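Local structure of arylsulfatase (Pseudoalteromonas sp. MB47, 7AJ0) at residues D61-G73 with T80-T94. The protein probably hydrolyses sulfate esters of the algal polysaccharide fucoidan, acting as a calcium-bound, hexameric sulfatase. Residues are numbered along the deposited sequence; the frame is centred on the assembly and turned at random.
With CA (calcium ion), chain G.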
loop_
_atom_site.group_PDB
_atom_site.type_symbol
_atom_site.label_atom_id
_atom_site.label_comp_id
_atom_site.label_asym_id
_atom_site.label_seq_id
_atom_site.Cartn_x
_atom_site.Cartn_y
_atom_site.Cartn_z
ATOM N N ASP A 61 18.208 -24.163 -4.463
ATOM C CA ASP A 61 17.406 -23.137 -3.796
ATOM C C ASP A 61 17.994 -22.748 -2.443
ATOM O O ASP A 61 17.269 -22.510 -1.475
ATOM C CB ASP A 61 15.954 -23.596 -3.636
ATOM C CG ASP A 61 15.227 -23.715 -4.963
ATOM O OD1 ASP A 61 15.851 -23.441 -6.006
ATOM O OD2 ASP A 61 14.032 -24.075 -4.964
ATOM N N LEU A 62 19.319 -22.669 -2.376
ATOM C CA LEU A 62 20.013 -22.287 -1.154
ATOM C C LEU A 62 20.253 -20.783 -1.149
ATOM O O LEU A 62 20.800 -20.231 -2.109
ATOM C CB LEU A 62 21.342 -23.031 -1.037
ATOM C CG LEU A 62 22.112 -22.833 0.270
ATOM C CD1 LEU A 62 21.453 -23.624 1.391
ATOM C CD2 LEU A 62 23.574 -23.228 0.112
ATOM N N GLY A 63 19.851 -20.125 -0.064
ATOM C CA GLY A 63 20.009 -18.692 0.028
ATOM C C GLY A 63 21.427 -18.266 0.363
ATOM O O GLY A 63 22.223 -19.023 0.922
ATOM N N TRP A 64 21.727 -17.012 0.013
ATOM C CA TRP A 64 23.056 -16.457 0.254
ATOM C C TRP A 64 23.477 -16.606 1.708
ATOM O O TRP A 64 24.653 -16.847 2.001
ATOM C CB TRP A 64 23.066 -14.980 -0.148
ATOM C CG TRP A 64 24.415 -14.329 -0.174
ATOM C CD1 TRP A 64 25.246 -14.219 -1.249
ATOM C CD2 TRP A 64 25.077 -13.670 0.914
ATOM N NE1 TRP A 64 26.386 -13.539 -0.899
ATOM C CE2 TRP A 64 26.307 -13.192 0.424
ATOM C CE3 TRP A 64 24.752 -13.443 2.253
ATOM C CZ2 TRP A 64 27.211 -12.501 1.225
ATOM C CZ3 TRP A 64 25.652 -12.757 3.048
ATOM C CH2 TRP A 64 26.866 -12.295 2.531
ATOM N N GLY A 65 22.536 -16.470 2.633
ATOM C CA GLY A 65 22.837 -16.488 4.046
ATOM C C GLY A 65 22.539 -17.779 4.773
ATOM O O GLY A 65 22.584 -17.793 6.007
ATOM N N ASP A 66 22.243 -18.868 4.058
ATOM C CA ASP A 66 21.923 -20.116 4.750
ATOM C C ASP A 66 23.119 -20.663 5.520
ATOM O O ASP A 66 22.955 -21.020 6.701
ATOM C CB ASP A 66 21.376 -21.141 3.754
ATOM C CG ASP A 66 19.864 -21.051 3.591
ATOM O OD1 ASP A 66 19.157 -21.030 4.620
ATOM O OD2 ASP A 66 19.381 -20.999 2.439
ATOM N N PRO A 67 24.320 -20.762 4.948
ATOM C CA PRO A 67 25.459 -21.268 5.724
ATOM C C PRO A 67 25.840 -20.315 6.845
ATOM O O PRO A 67 25.706 -19.094 6.729
ATOM C CB PRO A 67 26.586 -21.382 4.688
ATOM C CG PRO A 67 25.909 -21.318 3.353
ATOM C CD PRO A 67 24.691 -20.466 3.553
ATOM N N GLY A 68 26.333 -20.892 7.942
ATOM C CA GLY A 68 26.694 -20.081 9.092
ATOM C C GLY A 68 27.761 -19.052 8.778
ATOM O O GLY A 68 27.731 -17.932 9.296
ATOM N N VAL A 69 28.720 -19.412 7.923
ATOM C CA VAL A 69 29.807 -18.502 7.580
ATOM C C VAL A 69 29.342 -17.332 6.731
ATOM O O VAL A 69 30.087 -16.357 6.580
ATOM C CB VAL A 69 30.927 -19.300 6.880
ATOM C CG1 VAL A 69 30.508 -19.692 5.473
ATOM C CG2 VAL A 69 32.215 -18.504 6.862
ATOM N N TYR A 70 28.128 -17.393 6.187
ATOM C CA TYR A 70 27.530 -16.269 5.480
ATOM C C TYR A 70 26.574 -15.463 6.352
ATOM O O TYR A 70 25.967 -14.507 5.859
ATOM C CB TYR A 70 26.772 -16.757 4.240
ATOM C CG TYR A 70 27.626 -16.963 3.011
ATOM C CD1 TYR A 70 27.856 -15.923 2.122
ATOM C CD2 TYR A 70 28.185 -18.202 2.731
ATOM C CE1 TYR A 70 28.627 -16.108 0.994
ATOM C CE2 TYR A 70 28.958 -18.396 1.605
ATOM C CZ TYR A 70 29.175 -17.347 0.740
ATOM O OH TYR A 70 29.944 -17.537 -0.382
ATOM N N GLY A 71 26.414 -15.828 7.619
ATOM C CA GLY A 71 25.528 -15.122 8.517
ATOM C C GLY A 71 24.255 -15.848 8.890
ATOM O O GLY A 71 23.347 -15.218 9.448
ATOM N N GLY A 72 24.154 -17.142 8.600
ATOM C CA GLY A 72 23.005 -17.924 9.007
ATOM C C GLY A 72 23.374 -19.045 9.957
ATOM O O GLY A 72 23.731 -18.796 11.113
ATOM N N GLY A 73 23.297 -20.284 9.477
ATOM C CA GLY A 73 23.651 -21.439 10.275
ATOM C C GLY A 73 22.976 -21.475 11.629
ATOM O O GLY A 73 21.751 -21.586 11.717
ATOM N N THR A 80 26.047 -25.418 9.980
ATOM C CA THR A 80 26.676 -26.037 8.813
ATOM C C THR A 80 28.187 -26.047 9.023
ATOM O O THR A 80 28.923 -25.276 8.397
ATOM C CB THR A 80 26.304 -25.299 7.524
ATOM O OG1 THR A 80 26.841 -23.970 7.549
ATOM C CG2 THR A 80 24.787 -25.226 7.363
ATOM N N PRO A 81 28.683 -26.922 9.904
ATOM C CA PRO A 81 30.122 -26.878 10.227
ATOM C C PRO A 81 31.032 -27.259 9.071
ATOM O O PRO A 81 32.089 -26.636 8.905
ATOM C CB PRO A 81 30.248 -27.864 11.401
ATOM C CG PRO A 81 29.059 -28.758 11.282
ATOM C CD PRO A 81 27.954 -27.892 10.740
ATOM N N ASN A 82 30.673 -28.268 8.273
ATOM C CA ASN A 82 31.557 -28.684 7.188
ATOM C C ASN A 82 31.636 -27.622 6.100
ATOM O O ASN A 82 32.719 -27.339 5.576
ATOM C CB ASN A 82 31.089 -30.009 6.591
ATOM C CG ASN A 82 31.233 -31.159 7.553
ATOM O OD1 ASN A 82 32.341 -31.518 7.945
ATOM N ND2 ASN A 82 30.112 -31.750 7.938
ATOM N N ILE A 83 30.496 -27.031 5.737
ATOM C CA ILE A 83 30.507 -25.964 4.743
ATOM C C ILE A 83 31.282 -24.763 5.268
ATOM O O ILE A 83 32.001 -24.091 4.518
ATOM C CB ILE A 83 29.066 -25.587 4.352
ATOM C CG1 ILE A 83 28.412 -26.745 3.592
ATOM C CG2 ILE A 83 29.059 -24.314 3.522
ATOM C CD1 ILE A 83 26.897 -26.700 3.587
ATOM N N ASP A 84 31.153 -24.475 6.565
ATOM C CA ASP A 84 31.935 -23.395 7.156
ATOM C C ASP A 84 33.426 -23.674 7.026
ATOM O O ASP A 84 34.219 -22.761 6.763
ATOM C CB ASP A 84 31.553 -23.209 8.626
ATOM C CG ASP A 84 30.139 -22.676 8.801
ATOM O OD1 ASP A 84 29.460 -22.431 7.780
ATOM O OD2 ASP A 84 29.704 -22.505 9.962
ATOM N N LYS A 85 33.827 -24.936 7.196
ATOM C CA LYS A 85 35.244 -25.275 7.162
ATOM C C LYS A 85 35.806 -25.168 5.749
ATOM O O LYS A 85 36.956 -24.754 5.564
ATOM C CB LYS A 85 35.447 -26.677 7.735
ATOM C CG LYS A 85 36.889 -27.018 8.064
ATOM C CD LYS A 85 36.978 -28.285 8.905
ATOM C CE LYS A 85 38.423 -28.732 9.099
ATOM N NZ LYS A 85 39.245 -27.730 9.840
ATOM N N LEU A 86 35.008 -25.522 4.736
ATOM C CA LEU A 86 35.427 -25.284 3.358
ATOM C C LEU A 86 35.721 -23.805 3.127
ATOM O O LEU A 86 36.729 -23.451 2.504
ATOM C CB LEU A 86 34.354 -25.758 2.378
ATOM C CG LEU A 86 34.276 -27.240 2.015
ATOM C CD1 LEU A 86 33.158 -27.472 0.998
ATOM C CD2 LEU A 86 35.599 -27.755 1.473
ATOM N N ALA A 87 34.851 -22.926 3.629
ATOM C CA ALA A 87 35.024 -21.497 3.398
ATOM C C ALA A 87 36.206 -20.945 4.188
ATOM O O ALA A 87 37.015 -20.177 3.657
ATOM C CB ALA A 87 33.739 -20.752 3.766
ATOM N N ASN A 88 36.317 -21.316 5.465
ATOM C CA ASN A 88 37.368 -20.747 6.301
ATOM C C ASN A 88 38.746 -21.261 5.907
ATOM O O ASN A 88 39.747 -20.563 6.105
ATOM C CB ASN A 88 37.087 -21.049 7.773
ATOM C CG ASN A 88 35.866 -20.315 8.294
ATOM O OD1 ASN A 88 35.514 -19.243 7.801
ATOM N ND2 ASN A 88 35.215 -20.889 9.298
ATOM N N GLU A 89 38.824 -22.469 5.359
ATOM C CA GLU A 89 40.074 -23.012 4.845
ATOM C C GLU A 89 40.230 -22.779 3.351
ATOM O O GLU A 89 41.129 -23.354 2.731
ATOM C CB GLU A 89 40.161 -24.505 5.163
ATOM C CG GLU A 89 40.325 -24.778 6.646
ATOM C CD GLU A 89 39.998 -26.204 7.021
ATOM O OE1 GLU A 89 39.781 -27.032 6.111
ATOM O OE2 GLU A 89 39.953 -26.494 8.234
ATOM N N GLY A 90 39.382 -21.944 2.767
ATOM C CA GLY A 90 39.459 -21.625 1.347
ATOM C C GLY A 90 39.025 -20.210 1.091
ATOM O O GLY A 90 39.321 -19.306 1.884
ATOM N N LEU A 91 38.307 -20.005 -0.009
ATOM C CA LEU A 91 37.907 -18.681 -0.468
ATOM C C LEU A 91 36.389 -18.589 -0.454
ATOM O O LEU A 91 35.707 -19.418 -1.066
ATOM C CB LEU A 91 38.455 -18.414 -1.872
ATOM C CG LEU A 91 37.896 -17.237 -2.667
ATOM C CD1 LEU A 91 38.183 -15.922 -1.979
ATOM C CD2 LEU A 91 38.481 -17.240 -4.078
ATOM N N ARG A 92 35.864 -17.586 0.243
ATOM C CA ARG A 92 34.431 -17.328 0.286
ATOM C C ARG A 92 34.122 -16.132 -0.607
ATOM O O ARG A 92 34.645 -15.034 -0.385
ATOM C CB ARG A 92 33.961 -17.071 1.717
ATOM C CG ARG A 92 32.471 -16.797 1.824
ATOM C CD ARG A 92 31.974 -16.944 3.250
ATOM N NE ARG A 92 32.526 -15.932 4.147
ATOM C CZ ARG A 92 31.995 -14.726 4.337
ATOM N NH1 ARG A 92 30.897 -14.367 3.684
ATOM N NH2 ARG A 92 32.566 -13.877 5.179
ATOM N N LEU A 93 33.283 -16.349 -1.614
ATOM C CA LEU A 93 32.888 -15.311 -2.556
ATOM C C LEU A 93 31.564 -14.708 -2.103
ATOM O O LEU A 93 30.575 -15.430 -1.928
ATOM C CB LEU A 93 32.760 -15.882 -3.966
ATOM C CG LEU A 93 34.043 -16.433 -4.586
ATOM C CD1 LEU A 93 33.744 -17.070 -5.932
ATOM C CD2 LEU A 93 35.085 -15.339 -4.736
ATOM N N THR A 94 31.544 -13.390 -1.917
ATOM C CA THR A 94 30.359 -12.690 -1.445
ATOM C C THR A 94 29.573 -12.019 -2.566
ATOM O O THR A 94 28.513 -11.445 -2.298
ATOM C CB THR A 94 30.743 -11.642 -0.392
ATOM O OG1 THR A 94 31.779 -10.792 -0.902
ATOM C CG2 THR A 94 31.233 -12.316 0.878
HETATM CA CA CA G . 16.846 -24.201 -7.896
HETATM O O HOH W 1 28.087 -14.650 -3.288
#
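With CG anti to the backbone N (chi1 -180°) and a bend at chi3 (66°), R92 runs back over Y70, which brings both its CD and its guanidinium above the ring. R92 CD lies over one face of the phenol ring, 3.8 Å from the ring centroid of Y70, a CH-pi contact. The guanidinium follows above the same ring as a longer cation-pi partner, its plane 80° from that of the ring, while V69 O sits over the middle of one guanidinium face, 3.4 Å from R92 CZ, without a hydrogen bond. At the ring's far end Y70 OH donates to L93 O (2.7 Å), meeting it from above the carbonyl plane; G357 N of the adjacent strand also bonds this hydroxyl. W64 reaches the same strand: its NE1 bonds T94 O at 3.3 Å, and a water links NE1, weakly, to L93 O. T94 O also accepts from R354. Nearer the helix start, D84 OD1 is gripped from opposite faces of the carboxylate by V69 N (3.1 Å) and T80 OG1 (3.0 Å), tying the 3-10 turn 68-70 to the first turn of helix 81-88. V69 wedges between helix and strand, its CG1 against A87 CB (3.8 Å) and its CG2 beside N88 and R92, and G68 of a second subunit packs on R92. D61 OD1 binds calcium (2.3 Å) together with D60, C102, D325 and N326. Thus the loop leaving strand 53-59 carries the metal ligand D61 and then packs on helix 81-88 and strand 91-97, within the alpha/beta sulfatase fold of the alkaline phosphatase clan.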